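Local coordinates for protein mini spindles (Drosophila melanogaster, PDB 5VJC) that probably binds tubulin through TOG domains built of HEAT repeats and so promotes microtubule dynamics and mitotic spindle formation, at residues Y202-N205 and I206-Q209; L19-K23 and M24-K28; I145-K149 and D150-N154; S12-N15 and Q16-L19. One frame throughout, in Å; residues are numbered along the deposited sequence.

Interaction 1 (Y202-N205 and I206-Q209); sequences YGMN and ICPQ
Ile206 and Cys207 turn their backbone N-H groups back onto the carbonyls of Gly203 and Met204, three residues earlier in each case. Ile206 N gives a nearly straight bond to Gly203 O, 3.1 Å long with an angle of 170° at the hydrogen. Cys207 N reaches Met204 O at 3.0 Å, but stands well above the carbonyl plane instead of on a lone pair. Both bonds have the spacing of a 3-10 turn. That short turn lies in the connection between helix 185-202 and helix 209-217 of this HEAT-repeat TOG domain; Gly203, with its positive phi, marks where the first helix is left behind, and Pro208 takes the N-cap position of the second. Around the two bonds the side chains touch both carbon and carbonyl oxygen. With CG1 anti to the backbone N (chi1 -155°) and the chain extended beyond it, Ile206 lays CD1 obliquely against the Tyr202 ring, 3.7 Å from Tyr202 CD2, while Ile206 CG2 sits by the accepting oxygen, 3.2 Å from Gly203 O. Met204 bends at both chi2 and chi3, which brings its methyl CE round to Cys207, 3.3 Å from Cys207 O and 3.9 Å from Cys207 CB. Phe169 stacks on the Tyr202 ring and also touches Ile206, Phe173 packs against Ile206 and Cys207, and Met204 reaches Val237 and Leu240 of helix 224-241.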
loop_
_atom_site.group_PDB
_atom_site.type_symbol
_atom_site.label_atom_id
_atom_site.label_comp_id
_atom_site.label_asym_id
_atom_site.label_seq_id
_atom_site.Cartn_x
_atom_site.Cartn_y
_atom_site.Cartn_z
ATOM N N TYR A 202 7.235 -15.080 5.161
ATOM C CA TYR A 202 7.215 -15.816 3.916
ATOM C C TYR A 202 8.522 -16.565 3.686
ATOM O O TYR A 202 8.621 -17.374 2.775
ATOM C CB TYR A 202 6.924 -14.866 2.754
ATOM C CG TYR A 202 5.497 -14.366 2.776
ATOM C CD1 TYR A 202 4.472 -15.128 2.231
ATOM C CD2 TYR A 202 5.168 -13.153 3.365
ATOM C CE1 TYR A 202 3.148 -14.690 2.266
ATOM C CE2 TYR A 202 3.849 -12.700 3.395
ATOM C CZ TYR A 202 2.847 -13.472 2.834
ATOM O OH TYR A 202 1.537 -13.046 2.867
ATOM N N GLY A 203 9.523 -16.278 4.511
ATOM C CA GLY A 203 10.845 -16.856 4.321
ATOM C C GLY A 203 11.580 -16.272 3.126
ATOM O O GLY A 203 11.076 -15.370 2.436
ATOM N N MET A 204 12.778 -16.790 2.864
ATOM C CA MET A 204 13.647 -16.190 1.857
ATOM C C MET A 204 13.160 -16.329 0.434
ATOM O O MET A 204 13.734 -15.696 -0.451
ATOM C CB MET A 204 15.059 -16.764 1.955
ATOM C CG MET A 204 15.757 -16.410 3.253
ATOM S SD MET A 204 16.011 -14.631 3.450
ATOM C CE MET A 204 16.743 -14.247 1.853
ATOM N N ASN A 205 12.118 -17.132 0.187
ATOM C CA ASN A 205 11.544 -17.173 -1.153
ATOM C C ASN A 205 11.086 -15.776 -1.608
ATOM O O ASN A 205 11.027 -15.497 -2.804
ATOM C CB ASN A 205 10.349 -18.136 -1.231
ATOM C CG ASN A 205 10.768 -19.604 -1.262
ATOM O OD1 ASN A 205 11.935 -19.940 -1.046
ATOM N ND2 ASN A 205 9.807 -20.486 -1.523
ATOM N N ILE A 206 10.749 -14.915 -0.655
ATOM C CA ILE A 206 10.198 -13.594 -0.987
ATOM C C ILE A 206 11.304 -12.567 -1.190
ATOM O O ILE A 206 11.065 -11.438 -1.648
ATOM C CB ILE A 206 9.242 -13.103 0.112
ATOM C CG1 ILE A 206 8.235 -12.102 -0.458
ATOM C CG2 ILE A 206 10.019 -12.516 1.296
ATOM C CD1 ILE A 206 7.141 -11.716 0.528
ATOM N N CYS A 207 12.526 -12.957 -0.851
ATOM C CA CYS A 207 13.606 -11.989 -0.796
ATOM C C CYS A 207 14.808 -12.431 -1.610
ATOM O O CYS A 207 15.644 -13.172 -1.111
ATOM C CB CYS A 207 14.005 -11.758 0.661
ATOM S SG CYS A 207 15.271 -10.517 0.904
ATOM N N PRO A 208 14.905 -11.983 -2.873
ATOM C CA PRO A 208 16.077 -12.398 -3.654
ATOM C C PRO A 208 17.379 -11.745 -3.166
ATOM O O PRO A 208 17.356 -10.813 -2.351
ATOM C CB PRO A 208 15.723 -11.952 -5.079
ATOM C CG PRO A 208 14.713 -10.885 -4.909
ATOM C CD PRO A 208 13.929 -11.240 -3.686
ATOM N N GLN A 209 18.504 -12.260 -3.651
ATOM C CA GLN A 209 19.823 -11.808 -3.229
ATOM C C GLN A 209 20.004 -10.315 -3.500
ATOM O O GLN A 209 20.649 -9.607 -2.733
ATOM C CB GLN A 209 20.917 -12.614 -3.943
ATOM C CG GLN A 209 22.334 -12.128 -3.657
ATOM C CD GLN A 209 23.411 -13.020 -4.266
ATOM O OE1 GLN A 209 23.213 -14.225 -4.461
ATOM N NE2 GLN A 209 24.555 -12.418 -4.594
#

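Interaction 2 (L19-K23 and M24-K28); sequences LDEQK and MKVLK
Asp20 and Glu21 meet Met24 and Lys25 in a Schellman motif, a local C-terminal cap that ends helix 13-22 at the surface of the protein. Two backbone bonds define it, the shorter span enclosed by the longer: Lys25 N reaches back to Asp20 O at 2.8 Å, and Met24 N binds Glu21 O at 3.1 Å. Met24 is the C-prime residue, and its positive phi (68°) reverses the chain. Val26 then lays its methyl CG2 over the last turn, 3.9 Å from Asp20 CB and also close to the backbone of Glu21. The side chains of Lys23 and Lys25 run alongside each other, pointing the same way, with their ammonium groups 5.0 Å apart from NZ to NZ. Part of that charge is probably offset by Asp20: one water takes a hydrogen bond from Lys25 NZ and gives one to Asp20 OD1, which Gln16 NE2 also binds. Glu21, whose extended chain beyond CG (chi2 177°) carries the carboxylate along the departing backbone, passes Lys28, with Glu21 CD 4.0 Å from Lys28 CG. A second water joins Glu21 OE2 to Leu27 O, and a third ties Glu21 O to Val26 O. Trp29 N binds the same OE2, whereas Asn132 takes OE1. Beyond the cap, Val26 and Leu27 pack on Leu41 of helix 36-48, the next helix in the chain.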
loop_
_atom_site.group_PDB
_atom_site.type_symbol
_atom_site.label_atom_id
_atom_site.label_comp_id
_atom_site.label_asym_id
_atom_site.label_seq_id
_atom_site.Cartn_x
_atom_site.Cartn_y
_atom_site.Cartn_z
ATOM N N LEU A 19 -10.253 -3.177 -19.394
ATOM C CA LEU A 19 -9.902 -3.177 -20.829
ATOM C C LEU A 19 -9.419 -1.801 -21.310
ATOM O O LEU A 19 -8.398 -1.699 -22.009
ATOM C CB LEU A 19 -11.096 -3.635 -21.677
ATOM C CG LEU A 19 -11.376 -5.132 -21.527
ATOM C CD1 LEU A 19 -12.675 -5.506 -22.205
ATOM C CD2 LEU A 19 -10.205 -5.951 -22.079
ATOM N N ASP A 20 -10.148 -0.753 -20.943
ATOM C CA ASP A 20 -9.729 0.618 -21.265
ATOM C C ASP A 20 -8.283 0.865 -20.860
ATOM O O ASP A 20 -7.507 1.412 -21.635
ATOM C CB ASP A 20 -10.632 1.653 -20.589
ATOM C CG ASP A 20 -11.995 1.763 -21.252
ATOM O OD1 ASP A 20 -12.157 1.196 -22.358
ATOM O OD2 ASP A 20 -12.910 2.379 -20.648
ATOM N N GLU A 21 -7.905 0.450 -19.650
ATOM C CA GLU A 21 -6.546 0.720 -19.197
ATOM C C GLU A 21 -5.528 -0.124 -19.968
ATOM O O GLU A 21 -4.497 0.399 -20.417
ATOM C CB GLU A 21 -6.402 0.474 -17.684
ATOM C CG GLU A 21 -5.256 1.270 -17.030
ATOM C CD GLU A 21 -5.159 1.084 -15.509
ATOM O OE1 GLU A 21 -4.774 -0.010 -15.077
ATOM O OE2 GLU A 21 -5.455 2.037 -14.747
ATOM N N GLN A 22 -5.810 -1.421 -20.120
ATOM C CA GLN A 22 -4.897 -2.318 -20.823
ATOM C C GLN A 22 -4.697 -1.849 -22.265
ATOM O O GLN A 22 -3.589 -1.919 -22.814
ATOM C CB GLN A 22 -5.413 -3.769 -20.812
ATOM C CG GLN A 22 -5.392 -4.424 -19.425
ATOM C CD GLN A 22 -4.164 -4.039 -18.631
ATOM O OE1 GLN A 22 -4.229 -3.167 -17.758
ATOM N NE2 GLN A 22 -3.032 -4.676 -18.934
ATOM N N LYS A 23 -5.775 -1.372 -22.868
ATOM C CA LYS A 23 -5.723 -0.974 -24.272
ATOM C C LYS A 23 -5.243 0.462 -24.463
ATOM O O LYS A 23 -5.262 0.966 -25.577
ATOM C CB LYS A 23 -7.100 -1.157 -24.920
ATOM C CG LYS A 23 -7.516 -2.582 -25.102
ATOM C CD LYS A 23 -8.971 -2.657 -25.507
ATOM C CE LYS A 23 -9.222 -3.867 -26.372
ATOM N NZ LYS A 23 -8.516 -3.738 -27.704
ATOM N N MET A 24 -4.828 1.121 -23.377
ATOM C CA MET A 24 -4.281 2.484 -23.428
ATOM C C MET A 24 -5.315 3.549 -23.797
ATOM O O MET A 24 -4.946 4.589 -24.316
ATOM C CB MET A 24 -3.116 2.602 -24.436
ATOM C CG MET A 24 -2.044 1.531 -24.390
ATOM S SD MET A 24 -1.115 1.579 -22.860
ATOM C CE MET A 24 0.189 0.382 -23.182
ATOM N N LYS A 25 -6.591 3.307 -23.533
ATOM C CA LYS A 25 -7.626 4.295 -23.831
ATOM C C LYS A 25 -7.827 5.300 -22.697
ATOM O O LYS A 25 -8.424 6.363 -22.894
ATOM C CB LYS A 25 -8.940 3.591 -24.146
ATOM C CG LYS A 25 -8.869 2.756 -25.429
ATOM C CD LYS A 25 -10.169 2.026 -25.687
ATOM C CE LYS A 25 -10.020 0.999 -26.811
ATOM N NZ LYS A 25 -11.334 0.380 -27.151
ATOM N N VAL A 26 -7.331 4.961 -21.511
ATOM C CA VAL A 26 -7.362 5.877 -20.381
ATOM C C VAL A 26 -6.020 5.815 -19.687
ATOM O O VAL A 26 -5.286 4.830 -19.823
ATOM C CB VAL A 26 -8.467 5.537 -19.365
ATOM C CG1 VAL A 26 -9.853 5.651 -20.009
ATOM C CG2 VAL A 26 -8.213 4.127 -18.773
ATOM N N LEU A 27 -5.699 6.867 -18.945
ATOM C CA LEU A 27 -4.451 6.919 -18.196
ATOM C C LEU A 27 -4.301 5.730 -17.266
ATOM O O LEU A 27 -5.239 5.351 -16.570
ATOM C CB LEU A 27 -4.366 8.214 -17.383
ATOM C CG LEU A 27 -4.290 9.474 -18.241
ATOM C CD1 LEU A 27 -4.478 10.730 -17.412
ATOM C CD2 LEU A 27 -2.956 9.507 -18.964
ATOM N N LYS A 28 -3.116 5.138 -17.251
ATOM C CA LYS A 28 -2.810 4.173 -16.216
ATOM C C LYS A 28 -2.760 4.891 -14.863
ATOM O O LYS A 28 -2.208 5.989 -14.751
ATOM C CB LYS A 28 -1.496 3.464 -16.519
ATOM C CG LYS A 28 -1.336 2.155 -15.787
ATOM C CD LYS A 28 0.054 1.601 -16.003
ATOM C CE LYS A 28 0.345 0.462 -15.038
ATOM N NZ LYS A 28 1.816 0.338 -14.829
HETATM O O HOH W 1 -11.568 -0.575 -24.392
HETATM O O HOH W 2 -6.913 4.169 -14.764
HETATM O O HOH W 3 -3.392 3.074 -19.993
#

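Interaction 3 (I145-K149 and D150-N154); sequences IGDPK and DAVRN
Arg153, on the first turn of helix 150-166, folds its side chain back over the loop that leads into the helix, where Asp147 forms an Asx turn by accepting Lys149 N on OD1 at 2.9 Å. The tight part lies between this turn and the helix. Val152, with CG1 anti to its own N (chi1 177°), presses CG1 on Asp147 CB at 3.6 Å, and Leu108 of helix 105-124 touches both residues. Lys149, the N-cap residue, takes a straight bond from Arg153 N to its carbonyl oxygen. The CG and CD of Arg153 pass close to Ile145 O, a buried oxygen that has no hydrogen-bonding partner in the model.

The other side is looser and wet. One water links Pro148 O to Asp150 N, another links the same oxygen to Arg153 NH2, and the ion pair from Arg153 NH2 to Asp150 OD1 is a long 3.6 Å. Asp150 CA lies against one guanidinium face, toward its rim. What ties this group back to the tight side is its edge: Arg153 NH1 bonds weakly to Pro148 O and firmly to Asp147 O, 2.8 Å away and only 3° out of the guanidinium plane.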
loop_
_atom_site.group_PDB
_atom_site.type_symbol
_atom_site.label_atom_id
_atom_site.label_comp_id
_atom_site.label_asym_id
_atom_site.label_seq_id
_atom_site.Cartn_x
_atom_site.Cartn_y
_atom_site.Cartn_z
ATOM N N ILE A 145 3.023 4.688 5.034
ATOM C CA ILE A 145 3.482 3.800 6.112
ATOM C C ILE A 145 4.489 4.536 7.001
ATOM O O ILE A 145 4.707 4.163 8.158
ATOM C CB ILE A 145 4.106 2.492 5.601
ATOM C CG1 ILE A 145 4.018 1.410 6.688
ATOM C CG2 ILE A 145 5.558 2.703 5.154
ATOM C CD1 ILE A 145 4.524 0.044 6.255
ATOM N N GLY A 146 5.053 5.618 6.478
ATOM C CA GLY A 146 5.988 6.415 7.245
ATOM C C GLY A 146 5.380 7.697 7.781
ATOM O O GLY A 146 6.109 8.616 8.141
ATOM N N ASP A 147 4.051 7.769 7.830
ATOM C CA ASP A 147 3.374 8.990 8.295
ATOM C C ASP A 147 3.858 9.417 9.696
ATOM O O ASP A 147 4.195 8.560 10.512
ATOM C CB ASP A 147 1.865 8.766 8.315
ATOM C CG ASP A 147 1.077 10.066 8.321
ATOM O OD1 ASP A 147 0.663 10.513 9.414
ATOM O OD2 ASP A 147 0.887 10.637 7.232
ATOM N N PRO A 148 3.900 10.740 9.972
ATOM C CA PRO A 148 4.182 11.250 11.320
ATOM C C PRO A 148 3.252 10.666 12.383
ATOM O O PRO A 148 3.658 10.539 13.538
ATOM C CB PRO A 148 3.943 12.759 11.191
ATOM C CG PRO A 148 4.134 13.072 9.750
ATOM C CD PRO A 148 3.817 11.823 8.972
ATOM N N LYS A 149 2.022 10.319 12.003
ATOM C CA LYS A 149 1.030 9.905 12.988
ATOM C C LYS A 149 0.902 8.405 13.151
ATOM O O LYS A 149 0.699 7.647 12.181
ATOM C CB LYS A 149 -0.327 10.514 12.656
ATOM C CG LYS A 149 -0.322 12.013 12.892
ATOM C CD LYS A 149 -1.682 12.621 12.766
ATOM C CE LYS A 149 -1.551 14.147 12.795
ATOM N NZ LYS A 149 -0.684 14.610 13.910
ATOM N N ASP A 150 1.030 7.995 14.411
ATOM C CA ASP A 150 0.936 6.603 14.823
ATOM C C ASP A 150 -0.304 5.867 14.283
ATOM O O ASP A 150 -0.202 4.742 13.796
ATOM C CB ASP A 150 0.939 6.541 16.345
ATOM C CG ASP A 150 1.025 5.146 16.862
ATOM O OD1 ASP A 150 2.154 4.691 17.124
ATOM O OD2 ASP A 150 -0.033 4.508 17.018
ATOM N N ALA A 151 -1.476 6.488 14.373
ATOM C CA ALA A 151 -2.698 5.778 13.980
ATOM C C ALA A 151 -2.746 5.546 12.463
ATOM O O ALA A 151 -3.279 4.532 12.005
ATOM C CB ALA A 151 -3.927 6.526 14.430
ATOM N N VAL A 152 -2.176 6.477 11.702
ATOM C CA VAL A 152 -2.057 6.302 10.248
ATOM C C VAL A 152 -1.116 5.142 9.912
ATOM O O VAL A 152 -1.472 4.256 9.127
ATOM C CB VAL A 152 -1.559 7.574 9.552
ATOM C CG1 VAL A 152 -1.370 7.325 8.061
ATOM C CG2 VAL A 152 -2.547 8.723 9.768
ATOM N N ARG A 153 0.076 5.133 10.513
ATOM C CA ARG A 153 1.034 4.057 10.272
ATOM C C ARG A 153 0.440 2.701 10.636
ATOM O O ARG A 153 0.569 1.725 9.875
ATOM C CB ARG A 153 2.331 4.294 11.061
ATOM C CG ARG A 153 3.049 5.590 10.730
ATOM C CD ARG A 153 4.500 5.552 11.225
ATOM N NE ARG A 153 4.548 5.365 12.675
ATOM C CZ ARG A 153 4.510 6.361 13.553
ATOM N NH1 ARG A 153 4.445 7.615 13.132
ATOM N NH2 ARG A 153 4.551 6.101 14.863
ATOM N N ASN A 154 -0.232 2.622 11.788
ATOM C CA ASN A 154 -0.857 1.350 12.167
ATOM C C ASN A 154 -1.955 0.905 11.182
ATOM O O ASN A 154 -2.133 -0.289 10.924
ATOM C CB ASN A 154 -1.431 1.429 13.583
ATOM C CG ASN A 154 -0.352 1.255 14.648
ATOM O OD1 ASN A 154 0.736 0.749 14.356
ATOM N ND2 ASN A 154 -0.642 1.677 15.880
HETATM O O HOH W 4 2.242 10.078 16.338
HETATM O O HOH W 5 4.663 8.905 16.193
#

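Interaction 4 (S12-N15 and Q16-L19); sequences SAKN and QRLL
Lys14 and Arg17 meet one helical turn apart, with Asn15 completing the trio that gives most surface to this contact. Arg17 bends at chi3 (-66°), and its guanidinium swings back along the helix so that one face lies over the backbone of Ala13 and Lys14. Lys14 CA sits 3.4 Å above that plane, toward its rim. Two nitrogens also graze side chains: Arg17 NH2 comes within 3.4 Å of Lys14 CB, and Arg17 NH1 within 3.5 Å of Ala13 CB. The two cationic ends nevertheless part, with Lys14 NZ 6.0 Å from Arg17 NH2, and each has its own acid: Asp90 forms a salt bridge with Arg17, Glu133 with Lys14. Val86 O and Tyr127 OH also bond to Lys14 NZ, so the amine is gripped by three partners. On its other flank the Lys14 chain runs beside Leu18 and points the same way, CG to CG 4.2 Å. Asn15 contributes mainly its carbonyl, which receives Leu19 N at 3.0 Å, while Leu19 CG rests on that oxygen. Leu18 N binds Lys14 O at 2.9 Å, and Ala13 O takes a sound bond from Arg17 N plus a weak one from Gln16 N. Apart from that weak three-residue bond, the i to i+4 pattern is that of an alpha helix, here the opening turns of helix 13-22, which Lys14 and Arg17 join to helix 89-99.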
loop_
_atom_site.group_PDB
_atom_site.type_symbol
_atom_site.label_atom_id
_atom_site.label_comp_id
_atom_site.label_asym_id
_atom_site.label_seq_id
_atom_site.Cartn_x
_atom_site.Cartn_y
_atom_site.Cartn_z
ATOM N N SER A 12 -21.272 -4.828 -14.334
ATOM C CA SER A 12 -20.034 -5.433 -14.813
ATOM C C SER A 12 -19.148 -4.406 -15.501
ATOM O O SER A 12 -18.317 -4.753 -16.339
ATOM C CB SER A 12 -20.346 -6.581 -15.777
ATOM O OG SER A 12 -20.969 -6.067 -16.939
ATOM N N ALA A 13 -19.328 -3.133 -15.156
ATOM C CA ALA A 13 -18.587 -2.065 -15.812
ATOM C C ALA A 13 -17.070 -2.133 -15.545
ATOM O O ALA A 13 -16.273 -1.555 -16.292
ATOM C CB ALA A 13 -19.138 -0.713 -15.390
ATOM N N LYS A 14 -16.668 -2.849 -14.505
ATOM C CA LYS A 14 -15.246 -2.966 -14.207
ATOM C C LYS A 14 -14.504 -3.615 -15.376
ATOM O O LYS A 14 -13.354 -3.269 -15.665
ATOM C CB LYS A 14 -15.010 -3.765 -12.901
ATOM C CG LYS A 14 -13.550 -3.792 -12.460
ATOM C CD LYS A 14 -13.298 -4.858 -11.381
ATOM C CE LYS A 14 -13.897 -4.434 -10.025
ATOM N NZ LYS A 14 -13.623 -5.525 -9.037
ATOM N N ASN A 15 -15.166 -4.547 -16.063
ATOM C CA ASN A 15 -14.554 -5.178 -17.218
ATOM C C ASN A 15 -14.103 -4.159 -18.255
ATOM O O ASN A 15 -12.973 -4.226 -18.746
ATOM C CB ASN A 15 -15.514 -6.195 -17.863
ATOM C CG ASN A 15 -15.729 -7.402 -16.984
ATOM O OD1 ASN A 15 -14.863 -7.755 -16.183
ATOM N ND2 ASN A 15 -16.896 -8.015 -17.094
ATOM N N GLN A 16 -14.961 -3.195 -18.558
ATOM C CA GLN A 16 -14.615 -2.207 -19.568
ATOM C C GLN A 16 -13.517 -1.278 -19.055
ATOM O O GLN A 16 -12.678 -0.813 -19.831
ATOM C CB GLN A 16 -15.842 -1.392 -19.999
ATOM C CG GLN A 16 -15.601 -0.581 -21.261
ATOM C CD GLN A 16 -15.150 -1.458 -22.429
ATOM O OE1 GLN A 16 -15.846 -2.406 -22.816
ATOM N NE2 GLN A 16 -13.972 -1.159 -22.980
ATOM N N ARG A 17 -13.509 -1.023 -17.751
ATOM C CA ARG A 17 -12.492 -0.143 -17.184
ATOM C C ARG A 17 -11.128 -0.811 -17.278
ATOM O O ARG A 17 -10.148 -0.181 -17.676
ATOM C CB ARG A 17 -12.837 0.224 -15.741
ATOM C CG ARG A 17 -14.121 1.077 -15.623
ATOM C CD ARG A 17 -14.237 1.703 -14.235
ATOM N NE ARG A 17 -14.417 0.701 -13.187
ATOM C CZ ARG A 17 -15.602 0.282 -12.750
ATOM N NH1 ARG A 17 -16.720 0.743 -13.303
ATOM N NH2 ARG A 17 -15.668 -0.622 -11.781
ATOM N N LEU A 18 -11.073 -2.094 -16.927
ATOM C CA LEU A 18 -9.823 -2.834 -17.012
ATOM C C LEU A 18 -9.341 -2.884 -18.468
ATOM O O LEU A 18 -8.167 -2.636 -18.749
ATOM C CB LEU A 18 -9.986 -4.251 -16.445
ATOM C CG LEU A 18 -10.286 -4.419 -14.952
ATOM C CD1 LEU A 18 -10.647 -5.866 -14.638
ATOM C CD2 LEU A 18 -9.101 -3.986 -14.110
ATOM N N LEU A 19 -10.253 -3.177 -19.394
ATOM C CA LEU A 19 -9.902 -3.177 -20.829
ATOM C C LEU A 19 -9.419 -1.801 -21.310
ATOM O O LEU A 19 -8.398 -1.699 -22.009
ATOM C CB LEU A 19 -11.096 -3.635 -21.677
ATOM C CG LEU A 19 -11.376 -5.132 -21.527
ATOM C CD1 LEU A 19 -12.675 -5.506 -22.205
ATOM C CD2 LEU A 19 -10.205 -5.951 -22.079
#

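In the fold
Interactions 4 and 2 are the two ends of one helix, 13-22: residues 12-19 form its opening turns and 19-28 its closing cap. They share Leu19, have centres about 10 Å apart, and are also joined by the bond from Gln16 to Asp20. Interactions 3 and 1 come later, both in the TOG domain and on linkers entering helices 150-166 and 209-217. Helix 185-202 relates them, since it packs against Ile145 and runs into Tyr202, although their centres are about 26 Å apart and their nearest atoms about 13 Å. Interaction 3 lies across the chain's centre from interactions 2 and 4, about 33 Å from each, centre to centre.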